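Local coordinates for versicolorin reductase (PDB 4NIM), which probably catalyses nicotinamide-cofactor-dependent reduction or oxidation of an as yet unassigned substrate, as a member of the short-chain dehydrogenase/reductase family, at residues S193-W198 against G254-F259; A101-R106 against F121-R126; S152-M157 against D260-G265. One frame throughout, in Å; residues are numbered along the deposited sequence.

Contacts 1 and 3 join strands of the seven-stranded parallel sheet or the segments leaving their carboxyl ends, whereas contact 2 joins a loop after strand 96-99 to helix 114-142. All three are partly buried; contacts 1 and 2 lie about 10 and 11 Å from the centre of the chain, and contact 3 is outermost at about 16 Å. Contact 1 pairs the last two strands, 193-196 buried and 256-259 at the sheet edge, through regular backbone bonds. Contact 3, about 8 Å away between centres, continues from it and relies on an indole between two methionine side chains. Contact 2 depends on one asparagine amide and a small apolar pair.

Contact 1 of 3, residues S193-W198 against G254-F259; sequences SLNIGW and GAIVNF
F259, N195 and S193 bury the most surface; strands 193-196 and 256-259 run parallel, pairing S193 with I256, N195 with N258 and I196 with F259. The axes of strands 193-196 and 256-259 lie at 27° to each other, a modest twist for parallel strands. S193 and N195 each spend both backbone groups on the partner: S193 N bonds to A255 O at 2.8 Å, V257 N to S193 O, N195 N to V257 O at 2.7 Å, and F259 N to N195 O. The ladder ends with G197 N reaching F259 O at 3.2 Å, the longest of the five bonds.

The side chains divide by face. S193, N195, I256 and N258 share one. In N195, chi1 of -71° sets CG beside the backbone N, and the amide rotation then turns OD1 toward S193 OG, from which it accepts at 2.7 Å, with the donor tilted 33° from the amide carbonyl plane. The methyl I256 CG2 packs on N195 OD1 at 3.5 Å, while I256 CD1 rests on S193 CB. N195 ND2 donates to D174 OD2 and S153 O, so both ends of this buried amide are held.

On the face of L194, I196, V257 and F259, L194 CD1 is the shared apolar point, 3.8 Å from F259 CB and 3.9 Å from V257 CG1. L194 and F259 also meet V237 of helix 234-245. This is the parallel pairing of the sixth and seventh strands in the 3-2-1-4-5-6-7 sheet of the Rossmann fold used by short-chain dehydrogenases.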
loop_
_atom_site.group_PDB
_atom_site.type_symbol
_atom_site.label_atom_id
_atom_site.label_comp_id
_atom_site.label_asym_id
_atom_site.label_seq_id
_atom_site.Cartn_x
_atom_site.Cartn_y
_atom_site.Cartn_z
ATOM N N SER A 193 7.443 -5.211 -0.362
ATOM C CA SER A 193 6.465 -4.927 -1.392
ATOM C C SER A 193 5.690 -6.150 -1.833
ATOM O O SER A 193 6.249 -7.222 -1.957
ATOM C CB SER A 193 7.206 -4.339 -2.639
ATOM O OG SER A 193 6.247 -4.046 -3.637
ATOM N N LEU A 194 4.407 -5.955 -2.085
ATOM C CA LEU A 194 3.574 -6.991 -2.636
ATOM C C LEU A 194 3.111 -6.507 -3.997
ATOM O O LEU A 194 2.433 -5.474 -4.093
ATOM C CB LEU A 194 2.381 -7.298 -1.711
ATOM C CG LEU A 194 1.579 -8.519 -2.160
ATOM C CD1 LEU A 194 2.362 -9.803 -1.925
ATOM C CD2 LEU A 194 0.242 -8.562 -1.407
ATOM N N ASN A 195 3.497 -7.229 -5.050
ATOM C CA ASN A 195 3.307 -6.721 -6.403
ATOM C C ASN A 195 2.151 -7.478 -7.032
ATOM O O ASN A 195 2.315 -8.604 -7.506
ATOM C CB ASN A 195 4.564 -6.818 -7.264
ATOM C CG ASN A 195 5.638 -5.839 -6.835
ATOM O OD1 ASN A 195 6.025 -5.821 -5.662
ATOM N ND2 ASN A 195 6.157 -5.064 -7.788
ATOM N N ILE A 196 1.005 -6.828 -7.069
ATOM C CA ILE A 196 -0.242 -7.516 -7.374
ATOM C C ILE A 196 -0.694 -7.365 -8.799
ATOM O O ILE A 196 -0.331 -6.419 -9.536
ATOM C CB ILE A 196 -1.398 -7.100 -6.412
ATOM C CG1 ILE A 196 -1.736 -5.607 -6.528
ATOM C CG2 ILE A 196 -1.065 -7.467 -4.987
ATOM C CD1 ILE A 196 -3.034 -5.248 -5.825
ATOM N N GLY A 197 -1.430 -8.383 -9.228
ATOM C CA GLY A 197 -2.182 -8.352 -10.477
ATOM C C GLY A 197 -3.415 -7.472 -10.365
ATOM O O GLY A 197 -3.543 -6.680 -9.441
ATOM N N TRP A 198 -4.327 -7.634 -11.301
ATOM C CA TRP A 198 -5.515 -6.782 -11.344
ATOM C C TRP A 198 -6.562 -7.280 -10.328
ATOM O O TRP A 198 -6.787 -8.486 -10.175
ATOM C CB TRP A 198 -6.104 -6.774 -12.735
ATOM C CG TRP A 198 -5.228 -6.145 -13.752
ATOM C CD1 TRP A 198 -4.808 -6.699 -14.912
ATOM C CD2 TRP A 198 -4.667 -4.822 -13.702
ATOM N NE1 TRP A 198 -4.015 -5.803 -15.620
ATOM C CE2 TRP A 198 -3.903 -4.646 -14.889
ATOM C CE3 TRP A 198 -4.725 -3.774 -12.775
ATOM C CZ2 TRP A 198 -3.208 -3.467 -15.166
ATOM C CZ3 TRP A 198 -4.014 -2.593 -13.052
ATOM C CH2 TRP A 198 -3.266 -2.457 -14.231
ATOM N N GLY A 254 12.873 -5.548 2.284
ATOM C CA GLY A 254 13.400 -5.277 0.947
ATOM C C GLY A 254 12.912 -6.268 -0.102
ATOM O O GLY A 254 13.346 -6.238 -1.236
ATOM N N ALA A 255 11.948 -7.093 0.265
ATOM C CA ALA A 255 11.467 -8.114 -0.669
ATOM C C ALA A 255 10.487 -7.501 -1.613
ATOM O O ALA A 255 9.745 -6.593 -1.234
ATOM C CB ALA A 255 10.856 -9.273 0.087
ATOM N N ILE A 256 10.527 -7.975 -2.859
ATOM C CA ILE A 256 9.567 -7.629 -3.914
ATOM C C ILE A 256 8.846 -8.935 -4.201
ATOM O O ILE A 256 9.429 -9.854 -4.759
ATOM C CB ILE A 256 10.298 -7.119 -5.200
ATOM C CG1 ILE A 256 11.125 -5.852 -4.943
ATOM C CG2 ILE A 256 9.290 -6.916 -6.344
ATOM C CD1 ILE A 256 10.410 -4.716 -4.277
ATOM N N VAL A 257 7.626 -9.091 -3.668
ATOM C CA VAL A 257 6.913 -10.345 -3.700
ATOM C C VAL A 257 5.799 -10.263 -4.757
ATOM O O VAL A 257 4.773 -9.564 -4.585
ATOM C CB VAL A 257 6.309 -10.621 -2.317
ATOM C CG1 VAL A 257 5.605 -11.960 -2.275
ATOM C CG2 VAL A 257 7.401 -10.499 -1.230
ATOM N N ASN A 258 5.980 -10.984 -5.828
ATOM C CA ASN A 258 4.991 -11.008 -6.917
ATOM C C ASN A 258 3.792 -11.820 -6.504
ATOM O O ASN A 258 3.928 -12.946 -6.042
ATOM C CB ASN A 258 5.580 -11.588 -8.166
ATOM C CG ASN A 258 6.708 -10.756 -8.712
ATOM O OD1 ASN A 258 7.901 -11.056 -8.493
ATOM N ND2 ASN A 258 6.369 -9.665 -9.298
ATOM N N PHE A 259 2.618 -11.278 -6.742
ATOM C CA PHE A 259 1.380 -11.908 -6.338
ATOM C C PHE A 259 0.398 -11.843 -7.476
ATOM O O PHE A 259 -0.350 -10.894 -7.585
ATOM C CB PHE A 259 0.814 -11.229 -5.108
ATOM C CG PHE A 259 -0.273 -12.014 -4.429
ATOM C CD1 PHE A 259 -1.594 -11.900 -4.851
ATOM C CD2 PHE A 259 0.019 -12.898 -3.413
ATOM C CE1 PHE A 259 -2.624 -12.636 -4.247
ATOM C CE2 PHE A 259 -1.001 -13.629 -2.778
ATOM C CZ PHE A 259 -2.313 -13.525 -3.230
#

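Contact 2 of 3, residues A101-R106 against F121-R126; sequences AGLTDR and FAVNTR
N124 faces the backbone of L103 with a whole amide, accepting with one branch and donating with the other. L103 N meets N124 OD1 at 2.8 Å, in the carbonyl plane and on a lone pair, its N-H within 19° of straight. The return bond, N124 ND2 to L103 O at 3.0 Å, is also coplanar, with L103 O only 3° out of the amide plane. These two flat bonds fix the amide's rotation, and N124 ND2 also bonds to S169 OG of helix 164-183. G102 CA packs 3.2 Å from N124 OD1.

In the Rossmann fold this loop follows the fourth strand, and A101 and G102 close the family's NNAG-type sequence (here NAAG). N124 is consistent with the asparagine of the Asn-Ser-Tyr-Lys catalytic tetrad of classical short-chain dehydrogenases. R126 N, five residues on, also reaches F121 O, the mark of a wider pi-type turn, alongside the normal bond from T125 N.

L103 and V123 cross at about a right angle, L103 CD1 against V123 CG2 at 3.8 Å. V123 CG1, anti to its own nitrogen (chi1 175°), lies on G102 CA. A water lies within hydrogen-bonding distance of both A101 O (2.8 Å) and V123 O.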
loop_
_atom_site.group_PDB
_atom_site.type_symbol
_atom_site.label_atom_id
_atom_site.label_comp_id
_atom_site.label_asym_id
_atom_site.label_seq_id
_atom_site.Cartn_x
_atom_site.Cartn_y
_atom_site.Cartn_z
ATOM N N ALA A 101 -3.395 2.384 -1.183
ATOM C CA ALA A 101 -4.046 3.269 -2.117
ATOM C C ALA A 101 -3.297 3.203 -3.459
ATOM O O ALA A 101 -2.132 2.940 -3.457
ATOM C CB ALA A 101 -3.996 4.684 -1.612
ATOM N N GLY A 102 -3.977 3.443 -4.565
ATOM C CA GLY A 102 -3.303 3.625 -5.830
ATOM C C GLY A 102 -4.258 4.162 -6.845
ATOM O O GLY A 102 -5.443 4.003 -6.704
ATOM N N LEU A 103 -3.728 4.786 -7.883
ATOM C CA LEU A 103 -4.524 5.200 -8.988
ATOM C C LEU A 103 -4.127 4.349 -10.171
ATOM O O LEU A 103 -2.959 4.025 -10.350
ATOM C CB LEU A 103 -4.200 6.634 -9.388
ATOM C CG LEU A 103 -4.804 7.821 -8.717
ATOM C CD1 LEU A 103 -4.330 9.077 -9.488
ATOM C CD2 LEU A 103 -6.326 7.708 -8.695
ATOM N N THR A 104 -5.092 4.070 -11.034
ATOM C CA THR A 104 -4.830 3.284 -12.218
ATOM C C THR A 104 -5.226 4.003 -13.542
ATOM O O THR A 104 -5.531 3.344 -14.532
ATOM C CB THR A 104 -5.610 1.964 -12.135
ATOM O OG1 THR A 104 -6.994 2.291 -12.086
ATOM C CG2 THR A 104 -5.222 1.163 -10.896
ATOM N N ASP A 105 -5.194 5.332 -13.554
ATOM C CA ASP A 105 -5.402 6.111 -14.780
ATOM C C ASP A 105 -4.533 5.593 -15.933
ATOM O O ASP A 105 -3.352 5.303 -15.754
ATOM C CB ASP A 105 -5.055 7.602 -14.590
ATOM C CG ASP A 105 -5.982 8.307 -13.615
ATOM O OD1 ASP A 105 -6.361 7.669 -12.616
ATOM O OD2 ASP A 105 -6.346 9.485 -13.865
ATOM N N ARG A 106 -5.159 5.540 -17.106
ATOM C CA ARG A 106 -4.579 4.999 -18.320
ATOM C C ARG A 106 -4.033 6.064 -19.248
ATOM O O ARG A 106 -4.487 7.195 -19.235
ATOM C CB ARG A 106 -5.665 4.199 -19.071
ATOM C CG ARG A 106 -6.081 2.952 -18.290
ATOM C CD ARG A 106 -7.420 2.377 -18.702
ATOM N NE ARG A 106 -8.411 3.411 -18.396
ATOM C CZ ARG A 106 -9.268 3.981 -19.252
ATOM N NH1 ARG A 106 -9.372 3.564 -20.512
ATOM N NH2 ARG A 106 -10.048 4.974 -18.816
ATOM N N PHE A 121 2.023 9.653 -10.338
ATOM C CA PHE A 121 3.222 9.713 -9.462
ATOM C C PHE A 121 2.896 10.254 -8.077
ATOM O O PHE A 121 3.476 9.810 -7.092
ATOM C CB PHE A 121 4.368 10.470 -10.126
ATOM C CG PHE A 121 5.141 9.627 -11.053
ATOM C CD1 PHE A 121 4.641 9.315 -12.301
ATOM C CD2 PHE A 121 6.308 9.033 -10.643
ATOM C CE1 PHE A 121 5.318 8.445 -13.121
ATOM C CE2 PHE A 121 7.001 8.172 -11.464
ATOM C CZ PHE A 121 6.488 7.876 -12.713
ATOM N N ALA A 122 1.967 11.214 -7.992
ATOM C CA ALA A 122 1.604 11.787 -6.740
ATOM C C ALA A 122 0.981 10.731 -5.804
ATOM O O ALA A 122 1.326 10.684 -4.613
ATOM C CB ALA A 122 0.626 12.951 -6.922
ATOM N N VAL A 123 0.090 9.893 -6.325
ATOM C CA VAL A 123 -0.633 8.939 -5.470
ATOM C C VAL A 123 0.188 7.653 -5.340
ATOM O O VAL A 123 0.254 7.092 -4.275
ATOM C CB VAL A 123 -2.055 8.608 -5.992
ATOM C CG1 VAL A 123 -2.735 7.524 -5.140
ATOM C CG2 VAL A 123 -2.913 9.876 -6.025
ATOM N N ASN A 124 0.826 7.211 -6.427
ATOM C CA ASN A 124 1.445 5.871 -6.433
ATOM C C ASN A 124 2.889 5.849 -5.881
ATOM O O ASN A 124 3.373 4.776 -5.481
ATOM C CB ASN A 124 1.412 5.238 -7.795
ATOM C CG ASN A 124 0.014 4.974 -8.277
ATOM O OD1 ASN A 124 -0.928 4.897 -7.483
ATOM N ND2 ASN A 124 -0.120 4.749 -9.545
ATOM N N THR A 125 3.534 7.013 -5.820
ATOM C CA THR A 125 4.948 7.090 -5.501
ATOM C C THR A 125 5.212 8.127 -4.438
ATOM O O THR A 125 5.881 7.830 -3.447
ATOM C CB THR A 125 5.817 7.414 -6.787
ATOM O OG1 THR A 125 5.409 6.586 -7.909
ATOM C CG2 THR A 125 7.232 7.149 -6.479
ATOM N N ARG A 126 4.757 9.369 -4.649
ATOM C CA ARG A 126 5.020 10.453 -3.692
ATOM C C ARG A 126 4.264 10.228 -2.342
ATOM O O ARG A 126 4.815 10.452 -1.249
ATOM C CB ARG A 126 4.622 11.800 -4.297
ATOM C CG ARG A 126 5.117 12.983 -3.487
ATOM C CD ARG A 126 4.900 14.288 -4.211
ATOM N NE ARG A 126 3.511 14.678 -4.251
ATOM C CZ ARG A 126 3.017 15.615 -5.052
ATOM N NH1 ARG A 126 3.812 16.254 -5.902
ATOM N NH2 ARG A 126 1.727 15.899 -5.042
HETATM O O HOH W 1 -0.305 4.885 -2.506
#

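Contact 3 of 3, residues S152-M157 against D260-G265; sequences SSMSSM and DQSVWG
The polar link is W264 NE1 to M154 O, 2.8 Å long, with the carbonyl oxygen only 7° out of the indole plane, so the ring meets the backbone with its pyrrole N-H edge. S156 OG also lies at the edge, 3.3 Å from W264 CH2, although its stronger polar partner is D174 OD2. Within 152-157, S155 N donates to S153 OG, forming an ST turn that spans M154. Within 260-265, S262 OG donates to D260 OD2 at 2.6 Å, on the anti side of the carboxylate.

The apolar contacts sandwich the ring. M154 CE sits over one face, 4.1 Å from the centroid of the five-membered ring, a CH-pi contact; its sulfur approaches obliquely as a Met-aromatic contact. In one of its two modelled conformers M157 CB lies over the opposite face, 4.1 Å from the six-membered centroid, so this side of the sandwich is less certain. For M154, chi1 (-70°) sets CG against D260 CB at 3.4 Å; the bends at chi2 and chi3 then fold CE back to S262 OG, also at 3.4 Å, and over the indole.

The contact closes over the carboxyl ends of strands 147-153, 190-196 and 256-259: M154 bonds through its backbone to I196, W264 also touches N195 and N258, and S156 packs on K170 of helix 164-183.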
loop_
_atom_site.group_PDB
_atom_site.type_symbol
_atom_site.label_atom_id
_atom_site.label_comp_id
_atom_site.label_asym_id
_atom_site.label_seq_id
_atom_site.Cartn_x
_atom_site.Cartn_y
_atom_site.Cartn_z
ATOM N N SER A 152 2.448 -2.649 -4.695
ATOM C CA SER A 152 2.907 -2.258 -6.002
ATOM C C SER A 152 2.215 -3.178 -7.020
ATOM O O SER A 152 1.112 -3.647 -6.767
ATOM C CB SER A 152 4.421 -2.354 -6.089
ATOM O OG SER A 152 4.894 -1.858 -7.323
ATOM N N SER A 153 2.798 -3.329 -8.215
ATOM C CA SER A 153 2.097 -3.981 -9.308
ATOM C C SER A 153 2.959 -4.980 -10.047
ATOM O O SER A 153 4.181 -4.827 -10.123
ATOM C CB SER A 153 1.604 -2.877 -10.266
ATOM O OG SER A 153 0.969 -3.410 -11.410
ATOM N N MET A 154 2.325 -5.938 -10.725
ATOM C CA MET A 154 3.039 -6.807 -11.668
ATOM C C MET A 154 3.540 -6.020 -12.864
ATOM O O MET A 154 4.351 -6.488 -13.634
ATOM C CB MET A 154 2.162 -7.970 -12.165
ATOM C CG MET A 154 1.891 -8.989 -11.083
ATOM S SD MET A 154 3.343 -9.871 -10.429
ATOM C CE MET A 154 3.867 -10.849 -11.794
ATOM N N SER A 155 3.001 -4.813 -13.051
ATOM C CA SER A 155 3.417 -3.917 -14.103
ATOM C C SER A 155 4.726 -3.155 -13.850
ATOM O O SER A 155 5.250 -2.455 -14.760
ATOM C CB SER A 155 2.283 -2.899 -14.350
ATOM O OG SER A 155 1.122 -3.507 -14.807
ATOM N N SER A 156 5.332 -3.356 -12.672
ATOM C CA SER A 156 6.396 -2.495 -12.229
ATOM C C SER A 156 7.741 -2.717 -12.912
ATOM O O SER A 156 8.646 -1.911 -12.746
ATOM C CB SER A 156 6.550 -2.645 -10.726
ATOM O OG SER A 156 7.118 -3.870 -10.392
ATOM N N MET A 157 7.908 -3.824 -13.635
ATOM C CA MET A 157 9.144 -4.023 -14.350
ATOM C C MET A 157 9.152 -3.305 -15.707
ATOM O O MET A 157 10.188 -2.886 -16.168
ATOM C CB MET A 157 9.428 -5.514 -14.536
ATOM C CG MET A 157 10.575 -5.769 -15.464
ATOM S SD MET A 157 11.050 -7.513 -15.426
ATOM C CE MET A 157 11.505 -7.747 -13.728
ATOM N N ASP A 260 0.334 -12.901 -8.267
ATOM C CA ASP A 260 -0.485 -12.897 -9.498
ATOM C C ASP A 260 -0.373 -14.258 -10.164
ATOM O O ASP A 260 0.597 -14.992 -9.903
ATOM C CB ASP A 260 0.030 -11.814 -10.527
ATOM C CG ASP A 260 -0.961 -11.566 -11.668
ATOM O OD1 ASP A 260 -2.177 -11.625 -11.423
ATOM O OD2 ASP A 260 -0.534 -11.331 -12.822
ATOM N N GLN A 261 -1.331 -14.563 -11.036
ATOM C CA GLN A 261 -1.240 -15.730 -11.905
ATOM C C GLN A 261 -0.472 -15.397 -13.235
ATOM O O GLN A 261 -0.931 -15.634 -14.334
ATOM C CB GLN A 261 -2.600 -16.322 -12.150
ATOM C CG GLN A 261 -3.114 -16.944 -10.848
ATOM C CD GLN A 261 -4.404 -17.691 -10.983
ATOM O OE1 GLN A 261 -5.321 -17.201 -11.652
ATOM N NE2 GLN A 261 -4.510 -18.884 -10.315
ATOM N N SER A 262 0.710 -14.889 -13.057
ATOM C CA SER A 262 1.655 -14.593 -14.140
ATOM C C SER A 262 3.033 -14.529 -13.482
ATOM O O SER A 262 3.136 -14.462 -12.243
ATOM C CB SER A 262 1.309 -13.301 -14.832
ATOM O OG SER A 262 1.637 -12.125 -14.055
ATOM N N VAL A 263 4.081 -14.535 -14.309
ATOM C CA VAL A 263 5.427 -14.740 -13.827
ATOM C C VAL A 263 6.356 -13.902 -14.710
ATOM O O VAL A 263 6.409 -14.103 -15.908
ATOM C CB VAL A 263 5.813 -16.248 -13.901
ATOM C CG1 VAL A 263 7.278 -16.395 -13.465
ATOM C CG2 VAL A 263 4.910 -17.096 -12.961
ATOM N N TRP A 264 7.038 -12.924 -14.130
ATOM C CA TRP A 264 7.959 -12.099 -14.899
ATOM C C TRP A 264 8.982 -12.932 -15.652
ATOM O O TRP A 264 9.608 -13.842 -15.085
ATOM C CB TRP A 264 8.688 -11.135 -13.951
ATOM C CG TRP A 264 7.885 -9.988 -13.496
ATOM C CD1 TRP A 264 6.688 -9.575 -13.984
ATOM C CD2 TRP A 264 8.242 -9.071 -12.464
ATOM N NE1 TRP A 264 6.283 -8.434 -13.339
ATOM C CE2 TRP A 264 7.211 -8.115 -12.380
ATOM C CE3 TRP A 264 9.315 -8.984 -11.571
ATOM C CZ2 TRP A 264 7.229 -7.064 -11.455
ATOM C CZ3 TRP A 264 9.324 -7.917 -10.601
ATOM C CH2 TRP A 264 8.296 -6.965 -10.582
ATOM N N GLY A 265 9.179 -12.595 -16.927
ATOM C CA GLY A 265 10.148 -13.223 -17.776
ATOM C C GLY A 265 9.816 -14.634 -18.231
ATOM O O GLY A 265 10.681 -15.308 -18.752
#